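Local coordinates for protein aminofutalosine deaminase (Helicobacter pylori, PDB 7LKK) that deaminates aminofutalosine in the menaquinone pathway, acting as a metal-dependent hydrolase of the amidohydrolase family with an iron ion in its active site, at residues Q400-L403 and Q404-H408. Sequence-based numbering, arbitrary orientation.
Sequences QAIL and QFLLH
Q400 and Q404, one helical turn apart, show how two glutamines can join side chain to side chain above a backbone bond they already share. NE2 of Q404 donates to OE1 of Q400 at 3.1 Å, lying in the carbonyl plane of Q400, while that oxygen stays close to the amide plane of Q404; the two amides are nonetheless turned 48° against each other. Both chains are bent at their second torsion, which brings their amide ends together instead of sending them off in extended form. The remaining amide atoms have uses too: NE2 of Q400 donates to the carbonyl oxygen of Y93 of the second subunit, and OE1 of Q404 accepts a weak bond from NE2 of H408, reaching that imidazole at its edge. Side-chain bonds therefore link Y93 of the second subunit, Q400, Q404 and H408 in turn, the last link being weak.

Beneath them lies the ladder expected of an alpha-helix, here the short helix 401-408, which follows strand 387-391 in the chain and lies away from the metal centre of this TIM-barrel-clan enzyme. The bond from N of Q404 to O of Q400 measures 2.8 Å and is nearly straight at 170°. F405, L406 and L407 repeat the pattern on A401, I402 and L403, the rung from N of L407 to O of L403 being 2.9 Å long.

Apolar contacts follow the same spacing. CD1 of L403 meets CG of L407 at 3.9 Å, the two side chains slanting past one another, and both leucines pack on Y93 of the second subunit. More loosely, CG2 of I402 approaches CD1 of L406 at 4.4 Å on the flank that faces helix 353-364, whereas the ring of F405 turns to strand 69-80 and meets F390 edge-to-face.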
ATOM      1  N   GLN A 400     -20.711  -1.888   1.094  1.00 23.63           N
ATOM      2  CA  GLN A 400     -19.314  -2.279   0.956  1.00 23.90           C
ATOM      3  C   GLN A 400     -18.774  -2.054  -0.451  1.00 23.70           C
ATOM      4  O   GLN A 400     -17.570  -2.230  -0.666  1.00 23.85           O
ATOM      5  CB  GLN A 400     -19.133  -3.756   1.329  1.00 24.36           C
ATOM      6  CG  GLN A 400     -19.345  -4.079   2.801  1.00 24.89           C
ATOM      7  CD  GLN A 400     -18.109  -3.829   3.639  1.00 19.44           C
ATOM      8  OE1 GLN A 400     -17.003  -4.215   3.262  1.00 17.97           O
ATOM      9  NE2 GLN A 400     -18.291  -3.189   4.787  1.00 19.98           N
ATOM     10  N   ALA A 401     -19.631  -1.656  -1.396  1.00 19.18           N
ATOM     11  CA  ALA A 401     -19.273  -1.681  -2.811  1.00 21.83           C
ATOM     12  C   ALA A 401     -18.059  -0.806  -3.106  1.00 18.50           C
ATOM     13  O   ALA A 401     -17.141  -1.222  -3.821  1.00 17.73           O
ATOM     14  CB  ALA A 401     -20.469  -1.241  -3.659  1.00 21.04           C
ATOM     15  N   ILE A 402     -18.049   0.420  -2.578  1.00 18.58           N
ATOM     16  CA  ILE A 402     -16.973   1.355  -2.896  1.00 18.14           C
ATOM     17  C   ILE A 402     -15.647   0.872  -2.319  1.00 16.63           C
ATOM     18  O   ILE A 402     -14.610   0.912  -2.993  1.00 18.45           O
ATOM     19  CB  ILE A 402     -17.329   2.765  -2.395  1.00 17.35           C
ATOM     20  CG1 ILE A 402     -18.428   3.378  -3.266  1.00 19.55           C
ATOM     21  CG2 ILE A 402     -16.096   3.660  -2.380  1.00 15.46           C
ATOM     22  CD1 ILE A 402     -19.102   4.572  -2.639  1.00 21.28           C
ATOM     23  N   LEU A 403     -15.653   0.418  -1.064  1.00 16.93           N
ATOM     24  CA  LEU A 403     -14.418  -0.051  -0.443  1.00 18.18           C
ATOM     25  C   LEU A 403     -13.912  -1.328  -1.106  1.00 20.05           C
ATOM     26  O   LEU A 403     -12.722  -1.443  -1.421  1.00 18.43           O
ATOM     27  CB  LEU A 403     -14.630  -0.265   1.055  1.00 14.48           C
ATOM     28  CG  LEU A 403     -13.486  -0.960   1.801  1.00 15.09           C
ATOM     29  CD1 LEU A 403     -12.189  -0.174   1.675  1.00 21.36           C
ATOM     30  CD2 LEU A 403     -13.849  -1.173   3.263  1.00 16.41           C
ATOM     31  N   GLN A 404     -14.802  -2.302  -1.328  1.00 17.79           N
ATOM     32  CA  GLN A 404     -14.387  -3.546  -1.973  1.00 17.29           C
ATOM     33  C   GLN A 404     -13.876  -3.289  -3.386  1.00 20.00           C
ATOM     34  O   GLN A 404     -12.937  -3.951  -3.844  1.00 18.83           O
ATOM     35  CB  GLN A 404     -15.541  -4.550  -1.999  1.00 18.89           C
ATOM     36  CG  GLN A 404     -16.055  -4.961  -0.627  1.00 22.88           C
ATOM     37  CD  GLN A 404     -15.109  -5.883   0.113  1.00 21.95           C
ATOM     38  OE1 GLN A 404     -14.198  -6.467  -0.476  1.00 23.18           O
ATOM     39  NE2 GLN A 404     -15.324  -6.021   1.416  1.00 26.50           N
ATOM     40  N   PHE A 405     -14.492  -2.340  -4.095  1.00 17.01           N
ATOM     41  CA  PHE A 405     -13.993  -1.959  -5.413  1.00 17.02           C
ATOM     42  C   PHE A 405     -12.559  -1.448  -5.326  1.00 17.67           C
ATOM     43  O   PHE A 405     -11.687  -1.887  -6.083  1.00 17.85           O
ATOM     44  CB  PHE A 405     -14.900  -0.897  -6.036  1.00 20.13           C
ATOM     45  CG  PHE A 405     -14.309  -0.238  -7.251  1.00 16.70           C
ATOM     46  CD1 PHE A 405     -14.417  -0.833  -8.496  1.00 18.91           C
ATOM     47  CD2 PHE A 405     -13.634   0.968  -7.146  1.00 18.19           C
ATOM     48  CE1 PHE A 405     -13.868  -0.233  -9.616  1.00 20.95           C
ATOM     49  CE2 PHE A 405     -13.085   1.571  -8.262  1.00 20.38           C
ATOM     50  CZ  PHE A 405     -13.203   0.969  -9.497  1.00 20.37           C
ATOM     51  N   LEU A 406     -12.302  -0.506  -4.415  1.00 17.86           N
ATOM     52  CA  LEU A 406     -10.959   0.048  -4.278  1.00 17.37           C
ATOM     53  C   LEU A 406      -9.947  -1.019  -3.883  1.00 20.40           C
ATOM     54  O   LEU A 406      -8.778  -0.944  -4.277  1.00 21.48           O
ATOM     55  CB  LEU A 406     -10.960   1.183  -3.251  1.00 19.14           C
ATOM     56  CG  LEU A 406     -11.686   2.467  -3.661  1.00 24.24           C
ATOM     57  CD1 LEU A 406     -11.662   3.486  -2.530  1.00 23.19           C
ATOM     58  CD2 LEU A 406     -11.077   3.051  -4.927  1.00 20.21           C
ATOM     59  N   LEU A 407     -10.374  -2.015  -3.107  1.00 18.90           N
ATOM     60  CA  LEU A 407      -9.454  -3.053  -2.656  1.00 21.38           C
ATOM     61  C   LEU A 407      -9.122  -4.040  -3.770  1.00 20.20           C
ATOM     62  O   LEU A 407      -7.985  -4.517  -3.859  1.00 20.74           O
ATOM     63  CB  LEU A 407     -10.042  -3.792  -1.454  1.00 18.25           C
ATOM     64  CG  LEU A 407     -10.126  -3.008  -0.143  1.00 18.28           C
ATOM     65  CD1 LEU A 407     -10.789  -3.850   0.938  1.00 15.85           C
ATOM     66  CD2 LEU A 407      -8.748  -2.548   0.303  1.00 20.49           C
ATOM     67  N   HIS A 408     -10.092  -4.357  -4.632  1.00 17.39           N
ATOM     68  CA  HIS A 408      -9.929  -5.446  -5.582  1.00 21.38           C
ATOM     69  C   HIS A 408      -9.742  -5.008  -7.029  1.00 22.55           C
ATOM     70  O   HIS A 408      -9.294  -5.823  -7.841  1.00 25.09           O
ATOM     71  CB  HIS A 408     -11.128  -6.403  -5.494  1.00 22.82           C
ATOM     72  CG  HIS A 408     -11.313  -7.005  -4.136  1.00 19.84           C
ATOM     73  ND1 HIS A 408     -10.384  -7.848  -3.564  1.00 27.97           N
ATOM     74  CD2 HIS A 408     -12.311  -6.875  -3.230  1.00 25.89           C
ATOM     75  CE1 HIS A 408     -10.804  -8.216  -2.366  1.00 23.55           C
ATOM     76  NE2 HIS A 408     -11.972  -7.640  -2.140  1.00 27.10           N
TER